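Local coordinates for protein flagellin hook IN motif family (Aeromonas hydrophila subsp. hydrophila, PDB 6XI1) that probably forms part of a calcium-stiffened, tandem-repeat extender region that holds the ligand-binding end of a bacterial RTX adhesin away from the cell, at residues A65-P70 / L75-I80. Sequence-based numbering, arbitrary orientation.
Sequences AGNGTP and LGSLTI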
ATOM      1  N   ALA A  65       3.524  65.482 -55.369  1.00 43.21           N
ATOM      2  CA  ALA A  65       2.564  64.743 -54.523  1.00 42.28           C
ATOM      3  C   ALA A  65       2.612  63.257 -54.904  1.00 47.87           C
ATOM      4  O   ALA A  65       2.548  62.945 -56.126  1.00 45.51           O
ATOM      5  CB  ALA A  65       1.178  65.314 -54.682  1.00 44.61           C
ATOM      6  N   GLY A  66       2.726  62.374 -53.906  1.00 43.64           N
ATOM      7  CA  GLY A  66       2.535  60.921 -54.094  1.00 47.17           C
ATOM      8  C   GLY A  66       3.372  60.101 -53.127  1.00 45.16           C
ATOM      9  O   GLY A  66       3.640  60.601 -52.015  1.00 39.88           O
ATOM     10  N   ASN A  67       3.806  58.908 -53.559  1.00 42.34           N
ATOM     11  CA  ASN A  67       4.516  57.918 -52.700  1.00 41.15           C
ATOM     12  C   ASN A  67       6.000  58.284 -52.687  1.00 37.49           C
ATOM     13  O   ASN A  67       6.533  58.566 -53.755  1.00 42.55           O
ATOM     14  CB  ASN A  67       4.269  56.477 -53.168  1.00 37.53           C
ATOM     15  CG  ASN A  67       3.011  55.881 -52.570  1.00 42.65           C
ATOM     16  OD1 ASN A  67       1.926  55.985 -53.128  1.00 44.00           O
ATOM     17  ND2 ASN A  67       3.131  55.276 -51.400  1.00 45.16           N
ATOM     18  N   GLY A  68       6.639  58.322 -51.523  1.00 32.12           N
ATOM     19  CA  GLY A  68       8.105  58.406 -51.427  1.00 35.36           C
ATOM     20  C   GLY A  68       8.738  57.096 -51.886  1.00 36.54           C
ATOM     21  O   GLY A  68       8.063  56.050 -51.792  1.00 39.34           O
ATOM     22  N   THR A  69       9.981  57.147 -52.352  1.00 35.67           N
ATOM     23  CA  THR A  69      10.730  55.959 -52.854  1.00 40.59           C
ATOM     24  C   THR A  69      11.278  55.207 -51.650  1.00 34.48           C
ATOM     25  O   THR A  69      12.145  55.728 -50.950  1.00 35.80           O
ATOM     26  CB  THR A  69      11.895  56.335 -53.785  1.00 42.72           C
ATOM     27  OG1 THR A  69      11.361  57.151 -54.828  1.00 40.54           O
ATOM     28  CG2 THR A  69      12.603  55.130 -54.375  1.00 42.88           C
ATOM     29  N   PRO A  70      10.835  53.952 -51.404  1.00 40.06           N
ATOM     30  CA  PRO A  70      11.243  53.217 -50.196  1.00 40.06           C
ATOM     31  C   PRO A  70      12.661  52.627 -50.248  1.00 41.55           C
ATOM     32  O   PRO A  70      13.093  52.231 -51.333  1.00 40.64           O
ATOM     33  CB  PRO A  70      10.209  52.080 -50.115  1.00 39.11           C
ATOM     34  CG  PRO A  70       9.816  51.830 -51.550  1.00 39.07           C
ATOM     35  CD  PRO A  70       9.902  53.184 -52.241  1.00 37.10           C
ATOM     36  N   LEU A  75       8.641  47.679 -45.198  1.00 29.45           N
ATOM     37  CA  LEU A  75       7.294  47.098 -45.006  1.00 29.90           C
ATOM     38  C   LEU A  75       6.227  48.191 -45.102  1.00 31.04           C
ATOM     39  O   LEU A  75       5.076  47.876 -45.460  1.00 32.07           O
ATOM     40  CB  LEU A  75       7.279  46.475 -43.610  1.00 29.53           C
ATOM     41  CG  LEU A  75       8.297  45.348 -43.412  1.00 29.20           C
ATOM     42  CD1 LEU A  75       8.303  44.909 -41.956  1.00 31.11           C
ATOM     43  CD2 LEU A  75       7.977  44.178 -44.326  1.00 31.12           C
ATOM     44  N   GLY A  76       6.574  49.411 -44.704  1.00 29.07           N
ATOM     45  CA  GLY A  76       5.612  50.530 -44.693  1.00 32.06           C
ATOM     46  C   GLY A  76       5.655  51.282 -46.013  1.00 31.55           C
ATOM     47  O   GLY A  76       6.439  50.906 -46.921  1.00 27.41           O
ATOM     48  N   SER A  77       4.856  52.332 -46.120  1.00 31.37           N
ATOM     49  CA  SER A  77       4.859  53.218 -47.307  1.00 30.47           C
ATOM     50  C   SER A  77       4.699  54.650 -46.804  1.00 32.20           C
ATOM     51  O   SER A  77       4.168  54.844 -45.675  1.00 26.87           O
ATOM     52  CB  SER A  77       3.798  52.819 -48.275  1.00 30.66           C
ATOM     53  OG  SER A  77       2.509  52.934 -47.688  1.00 34.27           O
ATOM     54  N   LEU A  78       5.214  55.612 -47.564  1.00 28.81           N
ATOM     55  CA  LEU A  78       5.061  57.040 -47.218  1.00 28.74           C
ATOM     56  C   LEU A  78       4.462  57.781 -48.418  1.00 30.77           C
ATOM     57  O   LEU A  78       4.930  57.539 -49.532  1.00 34.03           O
ATOM     58  CB  LEU A  78       6.440  57.563 -46.823  1.00 28.57           C
ATOM     59  CG  LEU A  78       6.479  59.028 -46.409  1.00 27.78           C
ATOM     60  CD1 LEU A  78       7.462  59.232 -45.290  1.00 27.04           C
ATOM     61  CD2 LEU A  78       6.821  59.920 -47.604  1.00 26.76           C
ATOM     62  N   THR A  79       3.410  58.570 -48.200  1.00 31.36           N
ATOM     63  CA  THR A  79       2.857  59.505 -49.222  1.00 33.52           C
ATOM     64  C   THR A  79       3.122  60.940 -48.757  1.00 32.81           C
ATOM     65  O   THR A  79       3.180  61.166 -47.551  1.00 31.21           O
ATOM     66  CB  THR A  79       1.374  59.253 -49.490  1.00 33.61           C
ATOM     67  OG1 THR A  79       0.671  59.665 -48.327  1.00 38.25           O
ATOM     68  CG2 THR A  79       1.027  57.816 -49.787  1.00 37.73           C
ATOM     69  N   ILE A  80       3.318  61.874 -49.690  1.00 33.42           N
ATOM     70  CA  ILE A  80       3.501  63.319 -49.371  1.00 30.55           C
ATOM     71  C   ILE A  80       2.557  64.149 -50.262  1.00 33.96           C
ATOM     72  O   ILE A  80       2.309  63.746 -51.406  1.00 31.64           O
ATOM     73  CB  ILE A  80       4.979  63.729 -49.492  1.00 31.06           C
ATOM     74  CG1 ILE A  80       5.256  65.063 -48.790  1.00 33.48           C
ATOM     75  CG2 ILE A  80       5.440  63.731 -50.943  1.00 32.30           C
ATOM     76  CD1 ILE A  80       6.716  65.350 -48.505  1.00 32.87           C
TER
HETATM   77  O   HOH W   1       6.090  54.824 -50.206  1.00 30.80           O
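With CG of Asn-67 turned beside its own backbone N (chi1 -87°) and CG2 of Thr-79 likewise lying beside the N of its residue, the two side chains run next to each other, pointing the same way from one face of the sheet. The methyl sits over the face of the carboxamide, CG2 of Thr-79 lying 3.7 Å from ND2 of Asn-67 and only slightly farther from its OD1. These residues form the antiparallel non-hydrogen-bonded pair; the neighbouring hydrogen-bonded pair joins Gly-66 and Ile-80 through reciprocal bonds. Gly-66 N gives to Ile-80 O at 2.9 Å, in the carbonyl plane, and Ile-80 N to Gly-66 O at 2.7 Å, almost in line with that carbonyl. The backbone of Gly-66 takes up a conformation in which a beta carbon would press on the preceding carbonyl oxygen.

The ladder illustrates how a beta hairpin, strands 66-70 and 77-80, is built into a bacterial cadherin-like beta-sandwich domain: strand 103-111 flanks it beyond the first strand and strand 85-91 beyond the second. Leu-78 and Ile-80 turn their side chains to the interior, where both touch Trp-86 and Leu-78 also meets Phe-108.

Toward Gly-68 the first strand is interrupted and the pairing changes. Gly-68 N still reaches Leu-78 O at 2.7 Å, but tilted 33° from the carbonyl plane. A water then bridges the widening strands: it accepts from Leu-78 N at 2.9 Å and from Asn-67 ND2, and donates to Gly-68 O at 2.8 Å, satisfying backbone groups that no longer meet directly.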